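PDB 2DWC: 433aa long hypothetical phosphoribosylglycinamide formyl transferase from Pyrococcus horikoshii, which is an uncharacterised ATP-grasp protein of the PurT type, found as a two-chain assembly and modelled here with adenosine-5'-diphosphate. Local coordinates for residues D9-A14 and L41-V46; T303-P308 and I389-D394; P342-V347 and E398-K403. One frame throughout, in Å; residues are numbered along the deposited sequence.

Contact 1 (D9-A14 and L41-V46); sequences DELGTA and LGVEVV
L11 and V43 meet at about a right angle, CD2 of L11 touching CG2 of V43 at 4.1 Å. The branch of L11 is swung away from its own carbonyl carbon (chi1 -79°), which carries it across to the other segment; its second methyl, CD1, comes over the backbone of L41, 4.1 Å from L41 O. Farther along, A14 turns its methyl into the turn at G42: A14 CB rests 3.3 Å from G42 O and also touches the backbone N of E44 and, at 4.0 Å, E44 CB. E44 then runs on extended past A14; OE2 passes close to the backbone of A14 and accepts from T15 N just beyond it, while OE1 forms a salt bridge with R62. This buried acid is thus gripped at both oxygens.

Between the two apolar patches the main chains are joined directly. A14 N donates to G42 O at 2.8 Å, a somewhat bent bond (N-H...O 142°) whose donor is tilted out of the carbonyl plane. A water adds a second bridge, donating to G12 O at 2.7 Å and to L41 O at 2.9 Å. G42, with positive phi, is the C-prime residue of the Schellman motif that closes helix 29-40.

The contact lays the N-terminal segment over the point where helix 29-40 gives way to strand 44-49, beside strand 21-25 of the Rossmann-like parallel sheet. The backbone of E10 and L11, a short and weakly bonded strand, pairs antiparallel with a strand of the second subunit, carrying beta structure across the interface.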
# COMPACT_ATOMS: atom_id res chain seq x y z
N ASP B 9 9.93 -15.90 -13.43
CA ASP B 9 9.02 -16.83 -12.78
C ASP B 9 9.36 -16.98 -11.31
O ASP B 9 8.66 -17.68 -10.58
CB ASP B 9 9.19 -18.22 -13.43
CG ASP B 9 8.19 -19.25 -12.92
OD1 ASP B 9 6.98 -19.00 -13.04
OD2 ASP B 9 8.63 -20.30 -12.41
N GLU B 10 10.42 -16.31 -10.84
CA GLU B 10 10.85 -16.54 -9.47
C GLU B 10 11.28 -15.25 -8.78
O GLU B 10 11.70 -14.31 -9.45
CB GLU B 10 12.07 -17.51 -9.49
CG GLU B 10 12.75 -17.84 -8.18
CD GLU B 10 13.90 -16.86 -7.82
OE1 GLU B 10 14.29 -16.03 -8.66
OE2 GLU B 10 14.41 -16.95 -6.69
N LEU B 11 11.12 -15.24 -7.46
CA LEU B 11 11.61 -14.13 -6.65
C LEU B 11 12.19 -14.71 -5.38
O LEU B 11 11.63 -15.66 -4.79
CB LEU B 11 10.46 -13.18 -6.22
CG LEU B 11 9.95 -12.17 -7.26
CD1 LEU B 11 8.72 -11.45 -6.68
CD2 LEU B 11 11.04 -11.17 -7.63
N GLY B 12 13.31 -14.12 -4.97
CA GLY B 12 13.94 -14.44 -3.71
C GLY B 12 13.48 -13.48 -2.62
O GLY B 12 12.43 -12.82 -2.74
N THR B 13 14.28 -13.36 -1.56
CA THR B 13 13.87 -12.58 -0.36
C THR B 13 14.86 -11.51 0.01
O THR B 13 16.03 -11.79 0.21
CB THR B 13 13.73 -13.56 0.84
OG1 THR B 13 12.68 -14.49 0.55
CG2 THR B 13 13.30 -12.84 2.18
N ALA B 14 14.35 -10.29 0.11
CA ALA B 14 15.17 -9.13 0.51
C ALA B 14 15.93 -9.43 1.80
O ALA B 14 15.42 -10.13 2.72
CB ALA B 14 14.24 -7.91 0.76
N LEU B 41 6.52 -7.30 -2.00
CA LEU B 41 6.88 -8.51 -2.75
C LEU B 41 8.22 -9.07 -2.22
O LEU B 41 8.79 -9.99 -2.81
CB LEU B 41 7.01 -8.18 -4.23
CG LEU B 41 5.72 -7.81 -4.95
CD1 LEU B 41 6.01 -7.44 -6.39
CD2 LEU B 41 4.80 -9.02 -4.92
N GLY B 42 8.72 -8.54 -1.10
CA GLY B 42 9.98 -9.02 -0.58
C GLY B 42 11.18 -8.69 -1.47
O GLY B 42 12.19 -9.40 -1.42
N VAL B 43 11.08 -7.62 -2.25
CA VAL B 43 12.16 -7.19 -3.14
C VAL B 43 13.00 -6.12 -2.41
O VAL B 43 12.45 -5.22 -1.77
CB VAL B 43 11.61 -6.64 -4.45
CG1 VAL B 43 12.75 -6.00 -5.30
CG2 VAL B 43 11.00 -7.86 -5.26
N GLU B 44 14.32 -6.24 -2.52
CA GLU B 44 15.22 -5.34 -1.81
C GLU B 44 15.26 -4.00 -2.53
O GLU B 44 15.37 -3.94 -3.75
CB GLU B 44 16.62 -5.97 -1.76
CG GLU B 44 17.58 -5.24 -0.76
CD GLU B 44 18.74 -6.12 -0.30
OE1 GLU B 44 19.87 -5.59 -0.18
OE2 GLU B 44 18.52 -7.33 -0.01
N VAL B 45 15.24 -2.90 -1.77
CA VAL B 45 15.21 -1.55 -2.36
C VAL B 45 16.35 -0.67 -1.89
O VAL B 45 16.57 -0.53 -0.68
CB VAL B 45 13.92 -0.79 -1.94
CG1 VAL B 45 13.85 0.59 -2.62
CG2 VAL B 45 12.70 -1.61 -2.36
N VAL B 46 17.06 -0.06 -2.84
CA VAL B 46 18.12 0.88 -2.48
C VAL B 46 17.64 2.18 -3.15
O VAL B 46 17.32 2.20 -4.33
CB VAL B 46 19.45 0.45 -3.05
CG1 VAL B 46 20.50 1.51 -2.74
CG2 VAL B 46 19.85 -0.84 -2.40
O HOH W 1 10.00 -12.31 -1.61

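Contact 2 (T303-P308 and I389-D394); sequences TLASHP and IALAWD
Just before L304 and A305, whose side chains rest on L391, T303 OG1 is held by two hydrogen bonds, to G300 O and to E313 N. Its methyl is occupied as well: T303 CG2 sits 3.7 Å above the plane of the H307 ring, over its centre. Within the short helix 303-306 and its exit, H307 N bonds back to T303 O, and S306 OG is hydrogen-bonded to Q247 OE1 and to V302 O.

The face toward strand 386-393 is wholly apolar. L391 spreads its two methyls under successive residues of the helix, CD1 against L304 CB at 3.8 Å and CD2 against A305 CB at 3.9 Å. Its first torsion (chi1 -92°) is turned some 30° past the usual staggered value. With CG set between its backbone N and carbonyl carbon (chi1 40°), W393 presents CE3 to A305 CB at 3.8 Å, and the methyl approaches the indole obliquely. At the other end L304 CD1 meets I389 CD1 at 4.2 Å.

W393 also packs on P308 of the second subunit, and A305 on P309 of that subunit, which places this junction of the ATP-grasp and PurT C-terminal regions at the dimer interface. With no hydrogen bond between the segments, their cohesion rests on van der Waals fit and burial of apolar side chains, while the polar side chains of the helix find their partners elsewhere.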
# COMPACT_ATOMS: atom_id res chain seq x y z
N THR B 303 -4.13 6.31 -9.50
CA THR B 303 -4.24 4.85 -9.55
C THR B 303 -3.98 4.15 -8.20
O THR B 303 -4.26 2.96 -8.05
CB THR B 303 -3.36 4.23 -10.64
OG1 THR B 303 -1.98 4.49 -10.35
CG2 THR B 303 -3.74 4.83 -12.03
N LEU B 304 -3.51 4.92 -7.21
CA LEU B 304 -3.36 4.39 -5.85
C LEU B 304 -4.78 4.08 -5.36
O LEU B 304 -4.98 3.26 -4.45
CB LEU B 304 -2.77 5.48 -4.95
CG LEU B 304 -1.30 5.73 -5.29
CD1 LEU B 304 -0.79 6.93 -4.44
CD2 LEU B 304 -0.46 4.46 -4.97
N ALA B 305 -5.79 4.74 -5.93
CA ALA B 305 -7.15 4.43 -5.49
C ALA B 305 -8.05 3.83 -6.58
O ALA B 305 -8.94 3.03 -6.29
CB ALA B 305 -7.83 5.68 -4.89
N SER B 306 -7.83 4.25 -7.83
CA SER B 306 -8.69 3.76 -8.93
C SER B 306 -8.30 2.40 -9.47
O SER B 306 -9.10 1.75 -10.11
CB SER B 306 -8.71 4.79 -10.06
OG SER B 306 -7.39 5.00 -10.50
N HIS B 307 -7.06 1.97 -9.25
CA HIS B 307 -6.69 0.62 -9.64
C HIS B 307 -6.77 -0.29 -8.42
O HIS B 307 -6.69 0.20 -7.28
CB HIS B 307 -5.26 0.56 -10.19
CG HIS B 307 -5.16 1.02 -11.62
ND1 HIS B 307 -4.01 0.90 -12.35
CD2 HIS B 307 -6.06 1.66 -12.42
CE1 HIS B 307 -4.18 1.44 -13.55
NE2 HIS B 307 -5.42 1.91 -13.62
N PRO B 308 -6.88 -1.61 -8.63
CA PRO B 308 -6.95 -2.56 -7.50
C PRO B 308 -5.61 -2.68 -6.76
O PRO B 308 -4.59 -2.23 -7.24
CB PRO B 308 -7.43 -3.86 -8.16
CG PRO B 308 -7.03 -3.75 -9.60
CD PRO B 308 -7.05 -2.28 -9.94
N ILE B 389 -0.92 14.28 -0.86
CA ILE B 389 -2.09 14.33 -1.76
C ILE B 389 -3.33 13.87 -1.02
O ILE B 389 -3.26 13.07 -0.09
CB ILE B 389 -2.01 13.37 -3.00
CG1 ILE B 389 -1.61 11.95 -2.54
CG2 ILE B 389 -1.12 13.96 -4.08
CD1 ILE B 389 -1.93 10.88 -3.58
N ALA B 390 -4.48 14.40 -1.44
CA ALA B 390 -5.74 13.87 -0.95
C ALA B 390 -6.18 12.91 -2.08
O ALA B 390 -5.99 13.20 -3.27
CB ALA B 390 -6.80 15.02 -0.80
N LEU B 391 -6.76 11.76 -1.70
CA LEU B 391 -7.24 10.74 -2.67
C LEU B 391 -8.72 10.54 -2.34
O LEU B 391 -9.07 10.46 -1.18
CB LEU B 391 -6.58 9.39 -2.41
CG LEU B 391 -5.30 8.96 -3.11
CD1 LEU B 391 -4.85 7.61 -2.51
CD2 LEU B 391 -5.58 8.80 -4.60
N ALA B 392 -9.57 10.41 -3.35
CA ALA B 392 -10.98 10.18 -3.07
C ALA B 392 -11.53 9.29 -4.18
O ALA B 392 -11.08 9.38 -5.33
CB ALA B 392 -11.75 11.51 -3.04
N TRP B 393 -12.52 8.46 -3.86
CA TRP B 393 -13.10 7.59 -4.91
C TRP B 393 -14.63 7.65 -4.84
O TRP B 393 -15.21 7.94 -3.79
CB TRP B 393 -12.66 6.15 -4.71
CG TRP B 393 -12.63 5.69 -3.22
CD1 TRP B 393 -13.61 5.00 -2.55
CD2 TRP B 393 -11.61 5.99 -2.23
NE1 TRP B 393 -13.28 4.86 -1.22
CE2 TRP B 393 -12.06 5.46 -1.00
CE3 TRP B 393 -10.38 6.66 -2.27
CZ2 TRP B 393 -11.31 5.57 0.19
CZ3 TRP B 393 -9.63 6.78 -1.08
CH2 TRP B 393 -10.10 6.23 0.14
N ASP B 394 -15.27 7.33 -5.96
CA ASP B 394 -16.74 7.35 -6.00
C ASP B 394 -17.16 6.75 -7.33
O ASP B 394 -16.40 6.72 -8.27
CB ASP B 394 -17.25 8.78 -5.94
CG ASP B 394 -18.75 8.85 -5.65
OD1 ASP B 394 -19.56 8.91 -6.61
OD2 ASP B 394 -19.10 8.82 -4.47

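Contact 3 (P342-V347 and E398-K403); sequences PAATHV and EVAKRK
A344 and A400 join a helix to a beta-sheet in the PurT C-terminal region: helix 397-409 lies on one face of the mixed sheet, alongside strand 343-349. The short segments come within 6.6 Å of each other axis to axis and run nearly parallel, crossing at -20°. The close approach is consistent with alanines at the meeting points, A343 and A344 on the strand and A400 on the helix.

The apolar contacts are made almost entirely by methyl groups and backbone. A344 CB presses against the helix backbone, 3.5 Å from K401 CA and just as near K401 N, and it meets A400 CB at 4.1 Å. In return A400 CB rests over the strand, 3.9 Å from A343 CA. A343 and T345 point to the opposite face of the sheet, where A343 packs on W393 and T345 on L391.

K401 combines apolar and charged roles. Its backbone forms part of the seat for A344, and its CG lies 4.1 Å from A344 CB. Beyond that the chain bends at chi3 (63°), and the ammonium end makes a cation-pi contact with W246, a residue that A344 also touches. The aliphatic part of the lysine thus borders A344 while its charge rests on a ring of the neighbouring strand 241-247.

The polar link between the segments is a single water, which donates to K401 O at 2.8 Å and only weakly to T345 O, and which also lies at the edge of the H346 ring, in its plane. That ring packs edge-to-face with H409 farther along the helix. H346 ND1 donates to V347 O at 3.0 Å, on a lone pair in the carbonyl plane, which helps set the rotation of the ring.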
# COMPACT_ATOMS: atom_id res chain seq x y z
N PRO B 342 -13.83 4.71 -10.08
CA PRO B 342 -13.35 6.04 -10.46
C PRO B 342 -12.74 6.72 -9.22
O PRO B 342 -13.20 6.49 -8.10
CB PRO B 342 -14.63 6.77 -10.90
CG PRO B 342 -15.46 5.64 -11.51
CD PRO B 342 -15.25 4.54 -10.46
N ALA B 343 -11.73 7.56 -9.45
CA ALA B 343 -11.09 8.24 -8.30
C ALA B 343 -10.41 9.50 -8.75
O ALA B 343 -10.33 9.79 -9.94
CB ALA B 343 -10.07 7.27 -7.59
N ALA B 344 -9.92 10.27 -7.80
CA ALA B 344 -9.25 11.51 -8.12
C ALA B 344 -8.27 11.85 -7.03
O ALA B 344 -8.37 11.33 -5.91
CB ALA B 344 -10.30 12.66 -8.20
N THR B 345 -7.36 12.76 -7.35
CA THR B 345 -6.38 13.26 -6.38
C THR B 345 -6.36 14.77 -6.43
O THR B 345 -6.82 15.38 -7.40
CB THR B 345 -4.93 12.83 -6.69
OG1 THR B 345 -4.48 13.53 -7.87
CG2 THR B 345 -4.82 11.34 -6.89
N HIS B 346 -5.90 15.39 -5.35
CA HIS B 346 -5.67 16.82 -5.34
C HIS B 346 -4.39 17.01 -4.50
O HIS B 346 -4.26 16.41 -3.42
CB HIS B 346 -6.84 17.59 -4.72
CG HIS B 346 -6.76 19.06 -4.99
ND1 HIS B 346 -5.82 19.88 -4.38
CD2 HIS B 346 -7.42 19.85 -5.88
CE1 HIS B 346 -5.91 21.10 -4.88
NE2 HIS B 346 -6.86 21.11 -5.80
N VAL B 347 -3.44 17.78 -5.02
CA VAL B 347 -2.19 17.98 -4.28
C VAL B 347 -2.35 18.79 -3.01
O VAL B 347 -3.33 19.52 -2.82
CB VAL B 347 -1.14 18.70 -5.19
CG1 VAL B 347 -0.95 17.89 -6.47
CG2 VAL B 347 -1.58 20.14 -5.51
N GLU B 398 -16.82 12.80 -11.10
CA GLU B 398 -16.90 14.21 -10.76
C GLU B 398 -17.08 14.41 -9.26
O GLU B 398 -16.61 15.42 -8.71
CB GLU B 398 -18.03 14.91 -11.56
CG GLU B 398 -17.80 14.80 -13.08
CD GLU B 398 -18.82 15.59 -13.91
OE1 GLU B 398 -19.94 15.86 -13.42
OE2 GLU B 398 -18.49 15.93 -15.08
N VAL B 399 -17.75 13.47 -8.60
CA VAL B 399 -17.93 13.53 -7.16
C VAL B 399 -16.53 13.30 -6.54
O VAL B 399 -16.13 14.00 -5.61
CB VAL B 399 -18.91 12.45 -6.68
CG1 VAL B 399 -18.91 12.42 -5.16
CG2 VAL B 399 -20.34 12.75 -7.20
N ALA B 400 -15.80 12.32 -7.05
CA ALA B 400 -14.44 12.09 -6.50
C ALA B 400 -13.53 13.30 -6.71
O ALA B 400 -12.77 13.66 -5.79
CB ALA B 400 -13.83 10.83 -7.14
N LYS B 401 -13.58 13.95 -7.89
CA LYS B 401 -12.78 15.15 -8.13
C LYS B 401 -13.09 16.24 -7.11
O LYS B 401 -12.18 16.84 -6.50
CB LYS B 401 -13.04 15.74 -9.54
CG LYS B 401 -12.62 14.86 -10.69
CD LYS B 401 -13.16 15.38 -12.01
CE LYS B 401 -12.61 16.77 -12.37
NZ LYS B 401 -13.17 17.23 -13.69
N ARG B 402 -14.38 16.52 -6.90
CA ARG B 402 -14.74 17.57 -5.95
C ARG B 402 -14.36 17.18 -4.54
O ARG B 402 -13.91 18.01 -3.76
CB ARG B 402 -16.25 17.89 -6.01
CG ARG B 402 -16.63 18.82 -7.16
CD ARG B 402 -18.13 19.24 -7.09
NE ARG B 402 -19.02 18.07 -7.03
CZ ARG B 402 -19.58 17.48 -8.09
NH1 ARG B 402 -19.36 17.93 -9.32
NH2 ARG B 402 -20.35 16.41 -7.91
N LYS B 403 -14.52 15.90 -4.20
CA LYS B 403 -14.17 15.48 -2.85
C LYS B 403 -12.66 15.55 -2.53
O LYS B 403 -12.29 15.99 -1.42
CB LYS B 403 -14.67 14.08 -2.63
CG LYS B 403 -14.43 13.55 -1.26
CD LYS B 403 -15.20 12.26 -1.10
CE LYS B 403 -16.67 12.52 -0.79
NZ LYS B 403 -17.36 11.27 -0.38
O HOH W 2 -9.58 17.28 -7.34

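How the contacts relate
Contacts 2 and 3 are neighbours, their centres about 8 Å apart, and share one sheet: A390 N lies 2.8 Å from H346 O and A392 O 2.9 Å from A344 N, probable hydrogen bonds that pair strands 386-393 and 343-349. The two contacts occupy opposite faces of that pair, helix 303-306 on one and helix 397-409 on the other. Contact 1 stands apart, its centre about 26 Å from that of contact 2 and 34 Å from that of contact 3. Contacts 1 and 2 both touch the second subunit, whereas the segments of contact 3 do not. None of the segments includes a residue of the adenosine-5'-diphosphate pocket.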